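Local coordinates for periplasmic molybdate-binding protein (PDB 1ATG) that binds molybdate and tungstate in a pocket between its two domains, probably handing the oxyanion to an ABC transporter for uptake, at residues Q20-T25 with Q208-W212; K81-A87 with P176-P182; W104-I109 with A158-F162. All coordinates share one frame; numbering follows the deposited sequence.

Contact 1: Q20-T25 with Q208-W212; sequences QFAKQT and QFMSW
Phe21 touches both Phe209 and Trp212, and these three rings form an aromatic cluster that joins the two helices, whose short axes pass 12.0 Å apart at their closest, crossing at 111°. Taking the aromatic contacts first, the Phe21 and Phe209 rings make a T-shaped pair: centroids 5.0 Å apart, planes at 69°, with the edge of Phe209 directed at the face of Phe21 and CD1 above the ring's middle. Trp212 is met differently. Phe21 CB stands almost straight above the six-membered ring of Trp212, 4.0 Å from its centroid, in a CH-pi contact, while Phe21 CD1 comes within 3.6 Å of Trp212 CD2 over the same indole face. Phe21 reaches that far because its CG lies opposite the backbone N (chi1 -177°), carrying the ring across the gap. Gln20 adds an aliphatic touch at the indole rim, CG to Trp212 CZ2 at 3.8 Å.

Among polar contacts, one hydrogen bond spans the two helices: Trp212 NE1 gives its hydrogen to Gln24 OE1 at 2.9 Å. It is rather bent, and the nitrogen approaches from above the amide plane. The largely buried cluster is thus edged by polar groups on the more exposed side, where Gln24 also touches Lys217. Within the first helix, Thr25 OG1 bonds to Phe21 O at 2.7 Å and lies over the face of the Phe21 ring opposite to Phe209. Trp212 also packs on Ala218 of helix 216-224, and Phe209 on Phe53 of strand 51-53.

All this lies well away from the oxyanion pocket. It is helix-to-helix packing on the outside of one of the two alpha/beta domains of the periplasmic binding protein fold.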
loop_
_atom_site.group_PDB
_atom_site.type_symbol
_atom_site.label_atom_id
_atom_site.label_comp_id
_atom_site.label_asym_id
_atom_site.label_seq_id
_atom_site.Cartn_x
_atom_site.Cartn_y
_atom_site.Cartn_z
ATOM N N GLN A 20 -15.817 6.710 8.711
ATOM C CA GLN A 20 -15.819 7.934 9.505
ATOM C C GLN A 20 -16.333 9.112 8.698
ATOM O O GLN A 20 -17.107 9.938 9.240
ATOM C CB GLN A 20 -14.418 8.190 10.050
ATOM C CG GLN A 20 -14.282 9.460 10.877
ATOM C CD GLN A 20 -15.181 9.497 12.091
ATOM O OE1 GLN A 20 -15.488 10.585 12.615
ATOM N NE2 GLN A 20 -15.661 8.363 12.575
ATOM N N PHE A 21 -15.980 9.249 7.437
ATOM C CA PHE A 21 -16.427 10.357 6.604
ATOM C C PHE A 21 -17.937 10.303 6.447
ATOM O O PHE A 21 -18.623 11.338 6.449
ATOM C CB PHE A 21 -15.716 10.305 5.254
ATOM C CG PHE A 21 -16.020 11.427 4.307
ATOM C CD1 PHE A 21 -15.600 12.723 4.574
ATOM C CD2 PHE A 21 -16.716 11.186 3.132
ATOM C CE1 PHE A 21 -15.867 13.747 3.687
ATOM C CE2 PHE A 21 -16.984 12.211 2.247
ATOM C CZ PHE A 21 -16.565 13.499 2.522
ATOM N N ALA A 22 -18.483 9.094 6.310
ATOM C CA ALA A 22 -19.931 8.901 6.210
ATOM C C ALA A 22 -20.619 9.265 7.510
ATOM O O ALA A 22 -21.655 9.968 7.482
ATOM C CB ALA A 22 -20.196 7.446 5.837
ATOM N N LYS A 23 -20.099 8.874 8.653
ATOM C CA LYS A 23 -20.681 9.236 9.937
ATOM C C LYS A 23 -20.712 10.756 10.075
ATOM O O LYS A 23 -21.714 11.337 10.523
ATOM C CB LYS A 23 -19.887 8.620 11.082
ATOM C CG LYS A 23 -20.216 9.071 12.487
ATOM C CD LYS A 23 -19.320 8.426 13.531
ATOM C CE LYS A 23 -19.624 8.925 14.932
ATOM N NZ LYS A 23 -20.873 8.329 15.480
ATOM N N GLN A 24 -19.612 11.425 9.739
ATOM C CA GLN A 24 -19.542 12.866 9.903
ATOM C C GLN A 24 -20.389 13.661 8.937
ATOM O O GLN A 24 -20.972 14.677 9.365
ATOM C CB GLN A 24 -18.072 13.299 9.728
ATOM C CG GLN A 24 -17.176 12.825 10.853
ATOM C CD GLN A 24 -15.740 13.269 10.624
ATOM O OE1 GLN A 24 -15.498 14.223 9.886
ATOM N NE2 GLN A 24 -14.818 12.595 11.288
ATOM N N THR A 25 -20.450 13.299 7.674
ATOM C CA THR A 25 -21.047 14.078 6.622
ATOM C C THR A 25 -22.285 13.501 5.966
ATOM O O THR A 25 -22.944 14.216 5.212
ATOM C CB THR A 25 -20.049 14.318 5.454
ATOM O OG1 THR A 25 -19.847 13.087 4.742
ATOM C CG2 THR A 25 -18.722 14.839 5.978
ATOM N N GLN A 208 -13.828 18.068 -1.273
ATOM C CA GLN A 208 -14.192 17.998 0.138
ATOM C C GLN A 208 -13.521 16.791 0.787
ATOM O O GLN A 208 -12.939 16.901 1.864
ATOM C CB GLN A 208 -15.706 17.924 0.339
ATOM C CG GLN A 208 -16.100 17.851 1.807
ATOM C CD GLN A 208 -17.583 17.768 2.059
ATOM O OE1 GLN A 208 -18.021 17.464 3.174
ATOM N NE2 GLN A 208 -18.388 18.040 1.036
ATOM N N PHE A 209 -13.625 15.629 0.137
ATOM C CA PHE A 209 -13.010 14.414 0.685
ATOM C C PHE A 209 -11.505 14.551 0.754
ATOM O O PHE A 209 -10.880 14.169 1.760
ATOM C CB PHE A 209 -13.451 13.202 -0.147
ATOM C CG PHE A 209 -12.915 11.900 0.389
ATOM C CD1 PHE A 209 -13.317 11.437 1.628
ATOM C CD2 PHE A 209 -12.008 11.147 -0.341
ATOM C CE1 PHE A 209 -12.829 10.242 2.132
ATOM C CE2 PHE A 209 -11.523 9.956 0.169
ATOM C CZ PHE A 209 -11.924 9.496 1.396
ATOM N N MET A 210 -10.859 15.107 -0.255
ATOM C CA MET A 210 -9.416 15.303 -0.282
ATOM C C MET A 210 -8.978 16.251 0.833
ATOM O O MET A 210 -7.930 16.046 1.451
ATOM C CB MET A 210 -8.948 15.773 -1.653
ATOM C CG MET A 210 -9.092 14.706 -2.733
ATOM S SD MET A 210 -7.883 13.372 -2.646
ATOM C CE MET A 210 -6.606 14.077 -3.697
ATOM N N SER A 211 -9.785 17.278 1.112
ATOM C CA SER A 211 -9.506 18.193 2.211
ATOM C C SER A 211 -9.654 17.474 3.550
ATOM O O SER A 211 -8.804 17.573 4.432
ATOM C CB SER A 211 -10.431 19.414 2.187
ATOM O OG SER A 211 -10.295 20.175 3.384
ATOM N N TRP A 212 -10.704 16.682 3.685
ATOM C CA TRP A 212 -10.971 15.915 4.890
ATOM C C TRP A 212 -9.843 14.927 5.192
ATOM O O TRP A 212 -9.441 14.720 6.334
ATOM C CB TRP A 212 -12.301 15.163 4.751
ATOM C CG TRP A 212 -12.647 14.379 5.983
ATOM C CD1 TRP A 212 -13.271 14.825 7.112
ATOM C CD2 TRP A 212 -12.389 12.986 6.189
ATOM N NE1 TRP A 212 -13.385 13.803 8.016
ATOM C CE2 TRP A 212 -12.859 12.653 7.468
ATOM C CE3 TRP A 212 -11.785 11.980 5.413
ATOM C CZ2 TRP A 212 -12.758 11.376 7.997
ATOM C CZ3 TRP A 212 -11.702 10.706 5.941
ATOM C CH2 TRP A 212 -12.177 10.407 7.217
#

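Contact 2: K81-A87 with P176-P182; sequences KLVLWSA and PGSHWFP
Trp85 and His179 face each other as a non-hydrogen-bonded pair in an antiparallel strand pairing, in which 178-180 lies along 82-86 of the long strand 75-86. The hydrogen-bonded pairs to either side are Leu84 with Trp180 and Ser86 with Ser178, each closed by two backbone bonds.

Trp85 can be followed outward. Its CB is 4.2 Å from Ser178 O. With CG opposite the backbone N (chi1 -176°), the indole stands off the sheet, its CD1-NE1 edge turned to Ser178 O and Pro176. CD1 then comes to 3.2 Å from the same Ser178 O. Further along the rim, CZ2 reaches Pro176 CG at 4.3 Å. The His150 ring lies nearly parallel to the indole, and helix 146-154 also supplies Thr153 and Ala154.

On the other face, Leu84 CD2 packs 3.9 Å from Trp180 CE3. Lys81 crosses over the Phe181 ring, NZ 4.4 Å from its centroid in a cation-pi contact. Near the pocket end, a water donates to both Leu82 O and Pro182 O and bridges the two segments beyond the last paired residues. The indole is fixed by its nitrogen: Trp85 NE1 donates to Pro176 O at 2.9 Å, with the oxygen in the indole plane.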
loop_
_atom_site.group_PDB
_atom_site.type_symbol
_atom_site.label_atom_id
_atom_site.label_comp_id
_atom_site.label_asym_id
_atom_site.label_seq_id
_atom_site.Cartn_x
_atom_site.Cartn_y
_atom_site.Cartn_z
ATOM N N LYS A 81 4.934 1.660 5.598
ATOM C CA LYS A 81 6.012 1.001 6.308
ATOM C C LYS A 81 6.023 -0.455 5.862
ATOM O O LYS A 81 5.064 -1.201 6.100
ATOM C CB LYS A 81 5.765 1.096 7.812
ATOM C CG LYS A 81 6.902 0.624 8.694
ATOM C CD LYS A 81 6.787 1.202 10.100
ATOM C CE LYS A 81 8.001 0.831 10.938
ATOM N NZ LYS A 81 8.061 1.620 12.201
ATOM N N LEU A 82 7.112 -0.843 5.234
ATOM C CA LEU A 82 7.270 -2.215 4.765
ATOM C C LEU A 82 7.548 -3.147 5.927
ATOM O O LEU A 82 8.310 -2.828 6.860
ATOM C CB LEU A 82 8.471 -2.251 3.817
ATOM C CG LEU A 82 8.765 -3.610 3.177
ATOM C CD1 LEU A 82 7.683 -4.035 2.196
ATOM C CD2 LEU A 82 10.106 -3.516 2.456
ATOM N N VAL A 83 6.970 -4.349 5.874
ATOM C CA VAL A 83 7.196 -5.340 6.907
ATOM C C VAL A 83 7.452 -6.712 6.298
ATOM O O VAL A 83 6.737 -7.107 5.344
ATOM C CB VAL A 83 6.006 -5.499 7.878
ATOM C CG1 VAL A 83 6.476 -6.200 9.153
ATOM C CG2 VAL A 83 5.318 -4.201 8.237
ATOM N N LEU A 84 8.451 -7.411 6.793
ATOM C CA LEU A 84 8.615 -8.831 6.486
ATOM C C LEU A 84 7.783 -9.572 7.541
ATOM O O LEU A 84 7.977 -9.352 8.758
ATOM C CB LEU A 84 10.075 -9.244 6.604
ATOM C CG LEU A 84 10.312 -10.749 6.395
ATOM C CD1 LEU A 84 10.008 -11.166 4.967
ATOM C CD2 LEU A 84 11.747 -11.097 6.760
ATOM N N TRP A 85 6.839 -10.379 7.107
ATOM C CA TRP A 85 5.898 -11.001 8.021
ATOM C C TRP A 85 5.818 -12.488 7.741
ATOM O O TRP A 85 5.983 -12.959 6.625
ATOM C CB TRP A 85 4.521 -10.359 7.770
ATOM C CG TRP A 85 3.411 -10.796 8.676
ATOM C CD1 TRP A 85 3.441 -10.875 10.046
ATOM C CD2 TRP A 85 2.113 -11.242 8.275
ATOM N NE1 TRP A 85 2.224 -11.318 10.508
ATOM C CE2 TRP A 85 1.395 -11.560 9.454
ATOM C CE3 TRP A 85 1.463 -11.388 7.050
ATOM C CZ2 TRP A 85 0.083 -12.010 9.422
ATOM C CZ3 TRP A 85 0.151 -11.832 7.037
ATOM C CH2 TRP A 85 -0.533 -12.131 8.217
ATOM N N SER A 86 5.516 -13.231 8.803
ATOM C CA SER A 86 5.110 -14.612 8.705
ATOM C C SER A 86 3.912 -14.802 9.646
ATOM O O SER A 86 3.893 -14.238 10.749
ATOM C CB SER A 86 6.201 -15.606 9.083
ATOM O OG SER A 86 5.724 -16.956 9.037
ATOM N N ALA A 87 2.994 -15.675 9.266
ATOM C CA ALA A 87 1.929 -16.077 10.181
ATOM C C ALA A 87 2.520 -16.936 11.302
ATOM O O ALA A 87 1.866 -17.088 12.345
ATOM C CB ALA A 87 0.835 -16.850 9.453
ATOM N N PRO A 176 0.201 -10.128 14.769
ATOM C CA PRO A 176 0.232 -11.581 14.924
ATOM C C PRO A 176 1.420 -12.184 14.188
ATOM O O PRO A 176 2.096 -11.520 13.382
ATOM C CB PRO A 176 -1.096 -12.019 14.336
ATOM C CG PRO A 176 -1.402 -10.990 13.302
ATOM C CD PRO A 176 -0.877 -9.691 13.858
ATOM N N GLY A 177 1.719 -13.446 14.478
ATOM C CA GLY A 177 2.802 -14.151 13.797
ATOM C C GLY A 177 4.162 -13.645 14.224
ATOM O O GLY A 177 4.455 -13.533 15.415
ATOM N N SER A 178 5.017 -13.345 13.250
ATOM C CA SER A 178 6.332 -12.783 13.523
ATOM C C SER A 178 6.651 -11.732 12.463
ATOM O O SER A 178 6.149 -11.843 11.338
ATOM C CB SER A 178 7.415 -13.839 13.652
ATOM O OG SER A 178 7.472 -14.652 12.491
ATOM N N HIS A 179 7.438 -10.719 12.808
ATOM C CA HIS A 179 7.702 -9.670 11.826
ATOM C C HIS A 179 9.026 -8.973 12.044
ATOM O O HIS A 179 9.605 -8.963 13.135
ATOM C CB HIS A 179 6.566 -8.641 11.821
ATOM C CG HIS A 179 6.579 -7.776 13.047
ATOM N ND1 HIS A 179 6.056 -8.209 14.254
ATOM C CD2 HIS A 179 7.076 -6.533 13.255
ATOM C CE1 HIS A 179 6.206 -7.256 15.157
ATOM N NE2 HIS A 179 6.827 -6.245 14.589
ATOM N N TRP A 180 9.500 -8.370 10.961
ATOM C CA TRP A 180 10.719 -7.573 10.962
ATOM C C TRP A 180 10.503 -6.369 10.059
ATOM O O TRP A 180 10.051 -6.506 8.920
ATOM C CB TRP A 180 11.913 -8.345 10.428
ATOM C CG TRP A 180 13.166 -7.557 10.185
ATOM C CD1 TRP A 180 13.896 -6.855 11.110
ATOM C CD2 TRP A 180 13.841 -7.366 8.936
ATOM N NE1 TRP A 180 14.985 -6.273 10.519
ATOM C CE2 TRP A 180 14.985 -6.574 9.184
ATOM C CE3 TRP A 180 13.605 -7.820 7.640
ATOM C CZ2 TRP A 180 15.881 -6.242 8.179
ATOM C CZ3 TRP A 180 14.504 -7.476 6.643
ATOM C CH2 TRP A 180 15.633 -6.688 6.912
ATOM N N PHE A 181 10.774 -5.185 10.597
ATOM C CA PHE A 181 10.736 -3.965 9.801
ATOM C C PHE A 181 12.100 -3.737 9.189
ATOM O O PHE A 181 13.069 -3.406 9.896
ATOM C CB PHE A 181 10.403 -2.729 10.650
ATOM C CG PHE A 181 9.025 -2.721 11.229
ATOM C CD1 PHE A 181 7.925 -2.478 10.410
ATOM C CD2 PHE A 181 8.799 -2.946 12.573
ATOM C CE1 PHE A 181 6.642 -2.456 10.930
ATOM C CE2 PHE A 181 7.518 -2.922 13.094
ATOM C CZ PHE A 181 6.436 -2.678 12.281
ATOM N N PRO A 182 12.279 -3.851 7.890
ATOM C CA PRO A 182 13.570 -3.464 7.321
ATOM C C PRO A 182 13.831 -1.990 7.627
ATOM O O PRO A 182 12.938 -1.150 7.521
ATOM C CB PRO A 182 13.381 -3.684 5.831
ATOM C CG PRO A 182 12.258 -4.667 5.706
ATOM C CD PRO A 182 11.329 -4.308 6.861
HETATM O O HOH W 1 10.223 -0.826 7.298
#

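Contact 3: W104-I109 with A158-F162. With ACT (acetate ion), chain C.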
loop_
_atom_site.group_PDB
_atom_site.type_symbol
_atom_site.label_atom_id
_atom_site.label_comp_id
_atom_site.label_asym_id
_atom_site.label_seq_id
_atom_site.Cartn_x
_atom_site.Cartn_y
_atom_site.Cartn_z
ATOM N N TRP A 104 12.758 -21.774 5.533
ATOM C CA TRP A 104 11.449 -21.393 5.015
ATOM C C TRP A 104 11.458 -21.720 3.529
ATOM O O TRP A 104 12.538 -21.832 2.917
ATOM C CB TRP A 104 11.157 -19.918 5.258
ATOM C CG TRP A 104 12.236 -18.998 4.768
ATOM C CD1 TRP A 104 13.368 -18.630 5.450
ATOM C CD2 TRP A 104 12.299 -18.343 3.501
ATOM N NE1 TRP A 104 14.124 -17.785 4.679
ATOM C CE2 TRP A 104 13.493 -17.581 3.484
ATOM C CE3 TRP A 104 11.472 -18.295 2.384
ATOM C CZ2 TRP A 104 13.857 -16.821 2.380
ATOM C CZ3 TRP A 104 11.837 -17.541 1.296
ATOM C CH2 TRP A 104 13.029 -16.795 1.293
ATOM N N ARG A 105 10.285 -21.825 2.945
ATOM C CA ARG A 105 10.137 -22.241 1.561
ATOM C C ARG A 105 10.018 -21.057 0.625
ATOM O O ARG A 105 10.978 -20.770 -0.105
ATOM C CB ARG A 105 8.939 -23.198 1.452
ATOM C CG ARG A 105 9.165 -24.510 2.216
ATOM C CD ARG A 105 7.858 -25.273 2.401
ATOM N NE ARG A 105 7.094 -24.618 3.487
ATOM C CZ ARG A 105 6.036 -25.202 4.045
ATOM N NH1 ARG A 105 5.604 -26.376 3.607
ATOM N NH2 ARG A 105 5.400 -24.607 5.032
ATOM N N HIS A 106 8.878 -20.384 0.598
ATOM C CA HIS A 106 8.658 -19.255 -0.295
ATOM C C HIS A 106 8.377 -17.946 0.431
ATOM O O HIS A 106 7.936 -17.925 1.577
ATOM C CB HIS A 106 7.444 -19.545 -1.190
ATOM C CG HIS A 106 7.607 -20.785 -2.017
ATOM N ND1 HIS A 106 7.137 -22.026 -1.639
ATOM C CD2 HIS A 106 8.236 -20.968 -3.208
ATOM C CE1 HIS A 106 7.442 -22.920 -2.572
ATOM N NE2 HIS A 106 8.107 -22.301 -3.529
ATOM N N ILE A 107 8.643 -16.861 -0.291
ATOM C CA ILE A 107 8.351 -15.520 0.192
ATOM C C ILE A 107 7.464 -14.854 -0.845
ATOM O O ILE A 107 7.802 -14.810 -2.055
ATOM C CB ILE A 107 9.642 -14.715 0.442
ATOM C CG1 ILE A 107 9.273 -13.319 0.970
ATOM C CG2 ILE A 107 10.572 -14.625 -0.762
ATOM C CD1 ILE A 107 10.460 -12.565 1.544
ATOM N N ALA A 108 6.317 -14.352 -0.422
ATOM C CA ALA A 108 5.384 -13.645 -1.286
ATOM C C ALA A 108 5.820 -12.197 -1.440
ATOM O O ALA A 108 5.922 -11.463 -0.442
ATOM C CB ALA A 108 3.969 -13.724 -0.735
ATOM N N ILE A 109 6.128 -11.794 -2.673
ATOM C CA ILE A 109 6.539 -10.416 -2.938
ATOM C C ILE A 109 5.681 -9.918 -4.079
ATOM O O ILE A 109 5.627 -10.545 -5.155
ATOM C CB ILE A 109 8.027 -10.258 -3.276
ATOM C CG1 ILE A 109 8.873 -10.939 -2.194
ATOM C CG2 ILE A 109 8.379 -8.786 -3.452
ATOM C CD1 ILE A 109 10.362 -10.764 -2.314
ATOM N N ALA A 158 2.411 -18.822 1.728
ATOM C CA ALA A 158 3.804 -18.423 1.705
ATOM C C ALA A 158 4.311 -18.359 3.151
ATOM O O ALA A 158 3.676 -17.690 3.975
ATOM C CB ALA A 158 4.044 -17.074 1.030
ATOM N N ASP A 159 5.420 -19.000 3.469
ATOM C CA ASP A 159 6.004 -18.916 4.797
ATOM C C ASP A 159 6.306 -17.467 5.163
ATOM O O ASP A 159 6.088 -17.095 6.310
ATOM C CB ASP A 159 7.291 -19.754 4.853
ATOM C CG ASP A 159 7.056 -21.250 4.910
ATOM O OD1 ASP A 159 6.011 -21.708 5.443
ATOM O OD2 ASP A 159 7.948 -22.007 4.464
ATOM N N LEU A 160 6.840 -16.696 4.226
ATOM C CA LEU A 160 7.186 -15.301 4.456
ATOM C C LEU A 160 6.465 -14.424 3.450
ATOM O O LEU A 160 6.157 -14.888 2.349
ATOM C CB LEU A 160 8.690 -15.075 4.263
ATOM C CG LEU A 160 9.642 -15.870 5.149
ATOM C CD1 LEU A 160 11.076 -15.437 4.850
ATOM C CD2 LEU A 160 9.345 -15.694 6.633
ATOM N N GLY A 161 6.362 -13.135 3.769
ATOM C CA GLY A 161 5.845 -12.190 2.785
ATOM C C GLY A 161 6.272 -10.778 3.134
ATOM O O GLY A 161 6.483 -10.443 4.295
ATOM N N PHE A 162 6.381 -9.952 2.091
ATOM C CA PHE A 162 6.592 -8.514 2.262
ATOM C C PHE A 162 5.243 -7.830 2.111
ATOM O O PHE A 162 4.591 -7.897 1.061
ATOM C CB PHE A 162 7.598 -7.960 1.265
ATOM C CG PHE A 162 9.033 -8.066 1.683
ATOM C CD1 PHE A 162 9.478 -7.443 2.837
ATOM C CD2 PHE A 162 9.949 -8.789 0.929
ATOM C CE1 PHE A 162 10.801 -7.525 3.217
ATOM C CE2 PHE A 162 11.274 -8.858 1.295
ATOM C CZ PHE A 162 11.716 -8.234 2.449
HETATM C C ACT C . 5.489 -22.024 1.444
HETATM O O ACT C . 6.223 -21.031 1.630
HETATM O OXT ACT C . 5.655 -22.775 0.438
HETATM C CH3 ACT C . 4.422 -22.395 2.418
#
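Arg105 grips Asp159 side-on in a salt bridge, one nitrogen to each oxygen: NE to OD2 at 2.9 Å, practically straight, and NH2 to OD1 at 3.0 Å on that oxygen's syn lone pair. OD2 carries a second bond, from Arg105 N at 2.8 Å on its anti lone pair, so the backbone and side chain of Arg105 both grip the carboxylate. An acetate, probably from the crystallisation liquor, lays its methyl over the guanidinium face; its O accepts from His106 N and Asp159 N, and its OXT from His106 ND1 at 2.7 Å.

Beside this polar end, Leu160 CD1 rests over the middle of the Trp104 indole, 3.5 Å from the centroid of the five-membered ring. The parallel strands start here: Leu160 N bonds to His106 O, Ala108 N to Leu160 O at 2.8 Å, and Phe162 N to Ala108 O. Ile107 CD1 and Ile109 CD1 both reach the Phe162 ring, the latter at its edge.

A second shell sets these groups in place. Arg139 makes a cation-pi contact with Trp104 and bonds to the carbonyls of Trp104 and Arg105, while Trp104 NE1 donates to Val98 O. Strand 107-110 runs between strands 140-143 and 160-164, all parallel and joined through helices as in beta-alpha-beta units; strand 75-86 flanks 160-164 beyond, and helix 116-127 packs on Ile109 and Phe162.

Contacts 2 and 3 belong to one sheet, their centres 11 Å apart, because strands 75-86 and 160-164 are neighbours in it. Trp85 N and Gly161 O, 2.8 Å apart, probably hydrogen bond, as do Ser86 OG and Asp159 O, and Leu84 CD1 packs on Ile107 CD1 at 3.7 Å. Both approach the bound tungstate without lining its pocket: the side chains of Leu82 and Ile109 lie about 8 Å and about 9 Å from it, respectively. Contact 1 stands apart on the far side of the anion, its centre 31 Å from that of contact 2 and 37 Å from that of contact 3, so the three sample both halves of the cleft-bearing protein.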